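Local coordinates for protein forkhead-associated 1 (Saccharomyces cerevisiae, PDB 6C4U) that is an engineered forkhead-associated domain that binds a phosphothreonine peptide of the human transcription factor c-Myc, at residues Val5-Ser10 and Ile17-Ala22; Leu71-Ile76 and Gln86-Asn91. One frame throughout, in Å; residues are numbered along the deposited sequence.

Contact 1: residues Val5-Ser10 and Ile17-Ala22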
ATOM      1  N   VAL F   5      12.200   3.094   1.395  1.00 86.58           N
ATOM      2  CA  VAL F   5      11.445   3.799   0.343  1.00 85.10           C
ATOM      3  C   VAL F   5      10.315   4.608   0.944  1.00 82.38           C
ATOM      4  O   VAL F   5      10.122   5.786   0.576  1.00 89.55           O
ATOM      5  CB  VAL F   5      10.858   2.825  -0.691  1.00 88.36           C
ATOM      6  CG1 VAL F   5      10.114   3.597  -1.783  1.00 83.03           C
ATOM      7  CG2 VAL F   5      11.958   1.939  -1.277  1.00 95.20           C
ATOM      8  N   PHE F   6       9.550   3.953   1.815  1.00 78.81           N
ATOM      9  CA  PHE F   6       8.403   4.566   2.477  1.00 75.17           C
ATOM     10  C   PHE F   6       8.051   3.802   3.743  1.00 75.28           C
ATOM     11  O   PHE F   6       8.537   2.694   3.982  1.00 73.93           O
ATOM     12  CB  PHE F   6       7.179   4.653   1.545  1.00 73.14           C
ATOM     13  CG  PHE F   6       6.508   3.323   1.269  1.00 75.68           C
ATOM     14  CD1 PHE F   6       7.059   2.413   0.370  1.00 79.69           C
ATOM     15  CD2 PHE F   6       5.312   2.993   1.880  1.00 79.31           C
ATOM     16  CE1 PHE F   6       6.447   1.183   0.135  1.00 83.94           C
ATOM     17  CE2 PHE F   6       4.704   1.768   1.637  1.00 88.33           C
ATOM     18  CZ  PHE F   6       5.271   0.866   0.785  1.00 83.74           C
ATOM     19  N   ARG F   7       7.180   4.420   4.533  1.00 83.37           N
ATOM     20  CA  ARG F   7       6.815   3.928   5.846  1.00 80.71           C
ATOM     21  C   ARG F   7       5.307   4.042   6.010  1.00 73.91           C
ATOM     22  O   ARG F   7       4.690   5.000   5.544  1.00 65.56           O
ATOM     23  CB  ARG F   7       7.548   4.758   6.877  1.00 93.89           C
ATOM     24  CG  ARG F   7       7.069   4.590   8.303  1.00117.07           C
ATOM     25  CD  ARG F   7       7.926   5.456   9.250  1.00139.08           C
ATOM     26  NE  ARG F   7       9.259   4.902   9.479  1.00136.34           N
ATOM     27  CZ  ARG F   7      10.416   5.599   9.483  1.00135.16           C
ATOM     28  NH1 ARG F   7      10.447   6.888   9.180  1.00143.26           N
ATOM     29  NH2 ARG F   7      11.545   4.959   9.712  1.00136.50           N
ATOM     30  N   VAL F   8       4.735   3.069   6.706  1.00 77.79           N
ATOM     31  CA  VAL F   8       3.284   2.937   6.823  1.00 78.97           C
ATOM     32  C   VAL F   8       2.893   2.904   8.277  1.00 80.45           C
ATOM     33  O   VAL F   8       3.318   2.046   9.038  1.00 75.45           O
ATOM     34  CB  VAL F   8       2.774   1.647   6.140  1.00 79.50           C
ATOM     35  CG1 VAL F   8       1.323   1.417   6.383  1.00 81.26           C
ATOM     36  CG2 VAL F   8       3.011   1.721   4.653  1.00 82.16           C
ATOM     37  N   ILE F   9       2.060   3.866   8.649  1.00 83.81           N
ATOM     38  CA  ILE F   9       1.683   4.123  10.031  1.00 81.47           C
ATOM     39  C   ILE F   9       0.199   3.960  10.168  1.00 82.20           C
ATOM     40  O   ILE F   9      -0.580   4.521   9.390  1.00 78.35           O
ATOM     41  CB  ILE F   9       2.054   5.604  10.325  1.00 84.49           C
ATOM     42  CG1 ILE F   9       3.517   5.842   9.991  1.00 79.66           C
ATOM     43  CG2 ILE F   9       1.807   5.967  11.740  1.00 85.88           C
ATOM     44  CD1 ILE F   9       3.867   7.290   9.975  1.00 81.50           C
ATOM     45  N   SER F  10      -0.251   3.270  11.242  1.00 81.15           N
ATOM     46  CA  SER F  10      -1.659   3.088  11.542  1.00 82.67           C
ATOM     47  C   SER F  10      -2.135   4.206  12.469  1.00 87.09           C
ATOM     48  O   SER F  10      -1.449   4.498  13.446  1.00 97.48           O
ATOM     49  CB  SER F  10      -1.840   1.773  12.227  1.00 82.14           C
ATOM     50  OG  SER F  10      -3.197   1.411  12.450  1.00 87.93           O
ATOM     51  N   ILE F  17       3.910   0.577  13.121  1.00 89.26           N
ATOM     52  CA  ILE F  17       4.736   1.137  12.057  1.00 93.84           C
ATOM     53  C   ILE F  17       5.454   0.012  11.301  1.00103.48           C
ATOM     54  O   ILE F  17       5.988  -0.937  11.931  1.00 99.58           O
ATOM     55  CB  ILE F  17       5.717   2.052  12.688  1.00 91.79           C
ATOM     56  CG1 ILE F  17       5.012   3.343  13.142  1.00103.27           C
ATOM     57  CG2 ILE F  17       6.834   2.518  11.695  1.00 94.11           C
ATOM     58  CD1 ILE F  17       5.785   4.132  14.184  1.00119.57           C
ATOM     59  N   ARG F  18       5.433   0.112   9.974  1.00108.51           N
ATOM     60  CA  ARG F  18       6.209  -0.762   9.100  1.00 94.73           C
ATOM     61  C   ARG F  18       6.954   0.005   8.029  1.00 93.00           C
ATOM     62  O   ARG F  18       6.396   0.903   7.408  1.00 85.31           O
ATOM     63  CB  ARG F  18       5.341  -1.793   8.421  1.00 99.89           C
ATOM     64  CG  ARG F  18       5.037  -3.059   9.148  1.00107.84           C
ATOM     65  CD  ARG F  18       6.240  -3.984   9.363  1.00112.98           C
ATOM     66  NE  ARG F  18       5.869  -5.014  10.307  1.00123.05           N
ATOM     67  CZ  ARG F  18       6.012  -4.963  11.642  1.00125.64           C
ATOM     68  NH1 ARG F  18       6.524  -3.893  12.254  1.00121.88           N
ATOM     69  NH2 ARG F  18       5.609  -5.996  12.378  1.00133.88           N
ATOM     70  N   ASP F  19       8.258  -0.288   7.948  1.00101.24           N
ATOM     71  CA  ASP F  19       9.158   0.322   6.991  1.00106.09           C
ATOM     72  C   ASP F  19       9.370  -0.624   5.838  1.00104.30           C
ATOM     73  O   ASP F  19       9.468  -1.865   6.035  1.00 93.66           O
ATOM     74  CB  ASP F  19      10.494   0.524   7.743  1.00105.74           C
ATOM     75  CG  ASP F  19      10.497   1.741   8.632  1.00119.52           C
ATOM     76  OD1 ASP F  19       9.529   2.565   8.537  1.00128.24           O
ATOM     77  OD2 ASP F  19      11.479   1.884   9.391  1.00123.53           O
ATOM     78  N   PHE F  20       9.399  -0.065   4.633  1.00100.97           N
ATOM     79  CA  PHE F  20       9.525  -0.840   3.396  1.00 89.16           C
ATOM     80  C   PHE F  20      10.718  -0.315   2.614  1.00 94.58           C
ATOM     81  O   PHE F  20      10.743   0.866   2.205  1.00 73.96           O
ATOM     82  CB  PHE F  20       8.269  -0.681   2.576  1.00 87.33           C
ATOM     83  CG  PHE F  20       7.083  -1.373   3.163  1.00 93.52           C
ATOM     84  CD1 PHE F  20       7.054  -2.762   3.268  1.00114.55           C
ATOM     85  CD2 PHE F  20       5.996  -0.656   3.618  1.00 90.84           C
ATOM     86  CE1 PHE F  20       5.975  -3.412   3.806  1.00119.23           C
ATOM     87  CE2 PHE F  20       4.925  -1.306   4.175  1.00 96.94           C
ATOM     88  CZ  PHE F  20       4.899  -2.671   4.268  1.00108.81           C
ATOM     89  N   SER F  21      11.714  -1.177   2.421  1.00115.38           N
ATOM     90  CA  SER F  21      12.992  -0.767   1.804  1.00125.28           C
ATOM     91  C   SER F  21      13.216  -1.496   0.497  1.00122.97           C
ATOM     92  O   SER F  21      12.494  -2.456   0.153  1.00101.40           O
ATOM     93  CB  SER F  21      14.148  -1.056   2.757  1.00132.53           C
ATOM     94  OG  SER F  21      14.053  -2.374   3.222  1.00144.83           O
ATOM     95  N   ALA F  22      14.239  -1.044  -0.221  1.00130.95           N
ATOM     96  CA  ALA F  22      14.656  -1.672  -1.469  1.00136.78           C
ATOM     97  C   ALA F  22      16.121  -1.367  -1.753  1.00142.38           C
ATOM     98  O   ALA F  22      16.588  -0.232  -1.555  1.00145.60           O
ATOM     99  CB  ALA F  22      13.770  -1.192  -2.595  1.00138.21           C
TER
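Val5 and Phe6 both face Phe20, which makes a classic beta bulge in an otherwise regular antiparallel hairpin. Phe20 O takes the amide of Val5 at N, 2.8 Å away, and more weakly that of Phe6. Beyond the bulge the pairing settles. Phe20 N returns a bond to Phe6 O, Arg7 and Asp19 form a non-hydrogen-bonded pair, and Val8 and Arg18 exchange two backbone bonds.

The two phenylalanines lie on the same face of the sheet. Their planes are 29° apart, and the rings are slid so that they barely overlap. With CG between the backbone N and the carbonyl carbon (chi1 72°), the Phe6 ring presents a face to the beta carbon of Phe20, a CH-pi contact with CB 4.0 Å from the ring centroid. Val8 CG2 meets the edge of the Phe20 ring, 3.6 Å from CE2.

The other face carries a salt bridge. Arg7 grips Asp19 side-on, with NE to OD1 and NH2 to OD2, the latter pair 3.1 Å apart. The guanidinium and carboxylate planes are turned 51° from each other. Ile17 CG2 touches Arg7 CD at 4.0 Å. A leucine in place of Arg7 would probably leave the Asp19 carboxylate without its charged mate.

The strand 18-21 is the edge of its sheet, and 4-10 pairs on its other side with 112-119. Trp38 meets both phenylalanine rings, and Tyr48 touches Val8, Arg18 and Phe20.

Contact 2: residues Leu71-Ile76 and Gln86-Asn91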
ATOM      1  N   LEU F  71       5.491   6.264  -6.051  1.00 90.95           N
ATOM      2  CA  LEU F  71       4.709   5.130  -5.604  1.00 75.78           C
ATOM      3  C   LEU F  71       3.323   5.207  -6.211  1.00 71.57           C
ATOM      4  O   LEU F  71       2.763   6.281  -6.358  1.00 75.41           O
ATOM      5  CB  LEU F  71       4.632   5.115  -4.094  1.00 76.66           C
ATOM      6  CG  LEU F  71       5.975   5.075  -3.362  1.00 79.15           C
ATOM      7  CD1 LEU F  71       5.832   5.244  -1.874  1.00 85.63           C
ATOM      8  CD2 LEU F  71       6.754   3.812  -3.731  1.00 86.35           C
ATOM      9  N   LEU F  72       2.763   4.055  -6.534  1.00 69.56           N
ATOM     10  CA  LEU F  72       1.438   3.947  -7.108  1.00 71.87           C
ATOM     11  C   LEU F  72       0.601   2.975  -6.305  1.00 72.73           C
ATOM     12  O   LEU F  72       1.124   1.980  -5.807  1.00 70.27           O
ATOM     13  CB  LEU F  72       1.540   3.448  -8.541  1.00 77.10           C
ATOM     14  CG  LEU F  72       2.242   4.390  -9.499  1.00 83.18           C
ATOM     15  CD1 LEU F  72       2.637   3.594 -10.732  1.00 94.73           C
ATOM     16  CD2 LEU F  72       1.352   5.551  -9.913  1.00 86.33           C
ATOM     17  N   LEU F  73      -0.699   3.248  -6.240  1.00 69.89           N
ATOM     18  CA  LEU F  73      -1.644   2.422  -5.501  1.00 73.97           C
ATOM     19  C   LEU F  73      -2.609   1.680  -6.453  1.00 76.67           C
ATOM     20  O   LEU F  73      -3.348   2.317  -7.217  1.00 77.40           O
ATOM     21  CB  LEU F  73      -2.412   3.306  -4.514  1.00 74.22           C
ATOM     22  CG  LEU F  73      -3.662   2.689  -3.866  1.00 74.41           C
ATOM     23  CD1 LEU F  73      -3.295   1.567  -2.927  1.00 75.50           C
ATOM     24  CD2 LEU F  73      -4.456   3.717  -3.118  1.00 83.02           C
ATOM     25  N   ASN F  74      -2.611   0.342  -6.369  1.00 74.01           N
ATOM     26  CA  ASN F  74      -3.445  -0.526  -7.213  1.00 77.79           C
ATOM     27  C   ASN F  74      -4.516  -1.160  -6.317  1.00 77.01           C
ATOM     28  O   ASN F  74      -4.191  -2.049  -5.524  1.00 69.30           O
ATOM     29  CB  ASN F  74      -2.534  -1.602  -7.910  1.00 76.73           C
ATOM     30  CG  ASN F  74      -3.232  -2.398  -9.033  1.00 82.71           C
ATOM     31  OD1 ASN F  74      -2.857  -3.555  -9.341  1.00 88.67           O
ATOM     32  ND2 ASN F  74      -4.215  -1.777  -9.684  1.00 81.69           N
ATOM     33  N   ASP F  75      -5.773  -0.708  -6.393  1.00 80.21           N
ATOM     34  CA  ASP F  75      -6.853  -1.464  -5.697  1.00 90.09           C
ATOM     35  C   ASP F  75      -7.099  -2.786  -6.419  1.00 85.97           C
ATOM     36  O   ASP F  75      -7.243  -2.781  -7.631  1.00 77.74           O
ATOM     37  CB  ASP F  75      -8.190  -0.694  -5.628  1.00 95.28           C
ATOM     38  CG  ASP F  75      -9.305  -1.519  -4.955  1.00 93.27           C
ATOM     39  OD1 ASP F  75      -8.985  -2.225  -3.977  1.00 90.98           O
ATOM     40  OD2 ASP F  75     -10.486  -1.496  -5.398  1.00 88.27           O
ATOM     41  N   ILE F  76      -7.155  -3.897  -5.690  1.00 87.91           N
ATOM     42  CA  ILE F  76      -7.443  -5.217  -6.290  1.00 83.64           C
ATOM     43  C   ILE F  76      -8.385  -6.012  -5.392  1.00 87.06           C
ATOM     44  O   ILE F  76      -8.276  -7.243  -5.242  1.00 83.61           O
ATOM     45  CB  ILE F  76      -6.153  -6.010  -6.592  1.00 82.69           C
ATOM     46  CG1 ILE F  76      -5.327  -6.251  -5.331  1.00 83.77           C
ATOM     47  CG2 ILE F  76      -5.302  -5.248  -7.600  1.00 89.83           C
ATOM     48  CD1 ILE F  76      -4.154  -7.183  -5.518  1.00 86.73           C
ATOM     49  N   GLN F  86     -11.505   9.183  -0.862  1.00121.80           N
ATOM     50  CA  GLN F  86     -12.198   8.959  -2.141  1.00111.23           C
ATOM     51  C   GLN F  86     -11.881   7.552  -2.623  1.00106.04           C
ATOM     52  O   GLN F  86     -10.714   7.196  -2.720  1.00108.65           O
ATOM     53  CB  GLN F  86     -11.732   9.966  -3.183  1.00106.31           C
ATOM     54  CG  GLN F  86     -12.095  11.400  -2.856  1.00118.58           C
ATOM     55  CD  GLN F  86     -11.112  12.392  -3.495  1.00133.34           C
ATOM     56  OE1 GLN F  86      -9.927  12.407  -3.148  1.00145.31           O
ATOM     57  NE2 GLN F  86     -11.596  13.216  -4.431  1.00130.99           N
ATOM     58  N   LYS F  87     -12.912   6.758  -2.913  1.00102.99           N
ATOM     59  CA  LYS F  87     -12.740   5.381  -3.396  1.00109.23           C
ATOM     60  C   LYS F  87     -12.030   5.384  -4.745  1.00112.50           C
ATOM     61  O   LYS F  87     -12.513   5.998  -5.682  1.00105.56           O
ATOM     62  CB  LYS F  87     -14.093   4.687  -3.553  1.00107.84           C
ATOM     63  CG  LYS F  87     -14.023   3.173  -3.704  1.00108.41           C
ATOM     64  CD  LYS F  87     -15.373   2.638  -4.155  1.00114.09           C
ATOM     65  CE  LYS F  87     -15.673   1.216  -3.684  1.00122.71           C
ATOM     66  NZ  LYS F  87     -15.343   0.159  -4.683  1.00122.64           N
ATOM     67  N   VAL F  88     -10.875   4.724  -4.843  1.00114.34           N
ATOM     68  CA  VAL F  88     -10.152   4.658  -6.119  1.00106.32           C
ATOM     69  C   VAL F  88     -10.812   3.624  -7.016  1.00103.06           C
ATOM     70  O   VAL F  88     -11.486   2.704  -6.537  1.00 91.19           O
ATOM     71  CB  VAL F  88      -8.648   4.337  -5.963  1.00107.74           C
ATOM     72  CG1 VAL F  88      -7.977   5.347  -5.050  1.00106.83           C
ATOM     73  CG2 VAL F  88      -8.406   2.910  -5.465  1.00115.13           C
ATOM     74  N   GLU F  89     -10.602   3.795  -8.321  1.00100.94           N
ATOM     75  CA  GLU F  89     -11.141   2.888  -9.327  1.00101.47           C
ATOM     76  C   GLU F  89     -10.372   1.567  -9.245  1.00 94.27           C
ATOM     77  O   GLU F  89      -9.137   1.563  -9.209  1.00104.26           O
ATOM     78  CB  GLU F  89     -11.002   3.499 -10.720  1.00114.44           C
ATOM     79  CG  GLU F  89     -11.929   2.896 -11.772  1.00122.12           C
ATOM     80  CD  GLU F  89     -11.457   3.135 -13.205  1.00127.55           C
ATOM     81  OE1 GLU F  89     -10.427   3.814 -13.444  1.00137.14           O
ATOM     82  OE2 GLU F  89     -12.128   2.638 -14.135  1.00129.43           O
ATOM     83  N   LYS F  90     -11.095   0.456  -9.214  1.00 94.29           N
ATOM     84  CA  LYS F  90     -10.463  -0.862  -9.131  1.00 93.89           C
ATOM     85  C   LYS F  90      -9.560  -1.160 -10.346  1.00 90.35           C
ATOM     86  O   LYS F  90      -9.851  -0.745 -11.464  1.00 92.68           O
ATOM     87  CB  LYS F  90     -11.504  -1.967  -8.960  1.00 91.52           C
ATOM     88  CG  LYS F  90     -10.898  -3.289  -8.538  1.00 91.60           C
ATOM     89  CD  LYS F  90     -11.951  -4.339  -8.280  1.00 94.24           C
ATOM     90  CE  LYS F  90     -11.331  -5.714  -8.134  1.00101.12           C
ATOM     91  NZ  LYS F  90     -12.337  -6.802  -8.173  1.00106.23           N
ATOM     92  N   ASN F  91      -8.449  -1.839 -10.086  1.00 82.28           N
ATOM     93  CA  ASN F  91      -7.432  -2.138 -11.094  1.00 83.52           C
ATOM     94  C   ASN F  91      -6.870  -0.914 -11.830  1.00 80.77           C
ATOM     95  O   ASN F  91      -6.431  -1.026 -12.960  1.00 84.85           O
ATOM     96  CB  ASN F  91      -7.954  -3.218 -12.047  1.00 78.44           C
ATOM     97  CG  ASN F  91      -8.032  -4.573 -11.365  1.00 83.36           C
ATOM     98  OD1 ASN F  91      -9.117  -5.142 -11.162  1.00 87.59           O
ATOM     99  ND2 ASN F  91      -6.853  -5.095 -10.985  1.00 80.91           N
TER
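Val88 is the first residue of 86-91 to pack firmly on 71-76. Its CG2 methyl lies 3.6 Å from Asp75 CB. Its other branch reaches Leu73, with CG1 4.3 Å from CD2. The isopropyl group thus bears on two residues of the strand. Leu83 touches both Val88 and Leu73 and extends this apolar patch.

At Glu89 the bond to CB points away from 71-76. Its carbonyl oxygen accepts a hydrogen bond from Ser92 OG, within the turn that follows.

In the FHA beta sandwich, the connection 88-91 leaves 86-87, an outer strand of the antiparallel sheet. It packs against the C-terminal end of 71-75 in the mixed sheet. From there the chain goes on to 94-96, the neighbour of 71-75.

Lys90 lays its chain across Asp75, with CG 3.6 Å from OD2. The contact is made by methylenes, since NZ of Lys90 stays 6.3 Å from OD2 of Asp75. The Lys90 charge therefore probably attracts the carboxylate only modestly. With CG anti to the backbone N (chi1 178°), the Asp75 carboxylate extends past these methylenes. Asp75 OD1 is hydrogen-bonded to Ser77 OG and Thr81 OG1.

Asn91 makes the one hydrogen bond between the segments. Its N donates to Asp75 O at 2.9 Å. Asn91 ND2 lies 3.7 Å from Ile76 CG2, and the two side chains cross at about a right angle. Asn74 ND2 comes up beside the Asn91 backbone, 3.5 Å from C, on its way to a hydrogen bond with Ser92 O. Asn74 OD1 takes Gln62 NE2.

Overall arrangement
From the N terminus, strand 4-10 runs into a short loop and returns as 18-21, so contact 1 closes a beta hairpin. The chain then builds most of the mixed sheet before it reaches 71-75. Contact 2 closes a later loop, which includes strand 82-83. The contacts follow one another and neither nest nor cross. The centres of contact 1 and contact 2 are about 18 Å apart, on opposite sides of the chain's centre. Contact 1 lies within one sheet, while contact 2 spans from the mixed sheet to the connection after 86-87. Leu71, at the far end of its strand from contact 2, packs on Val5 and Phe6 of contact 1.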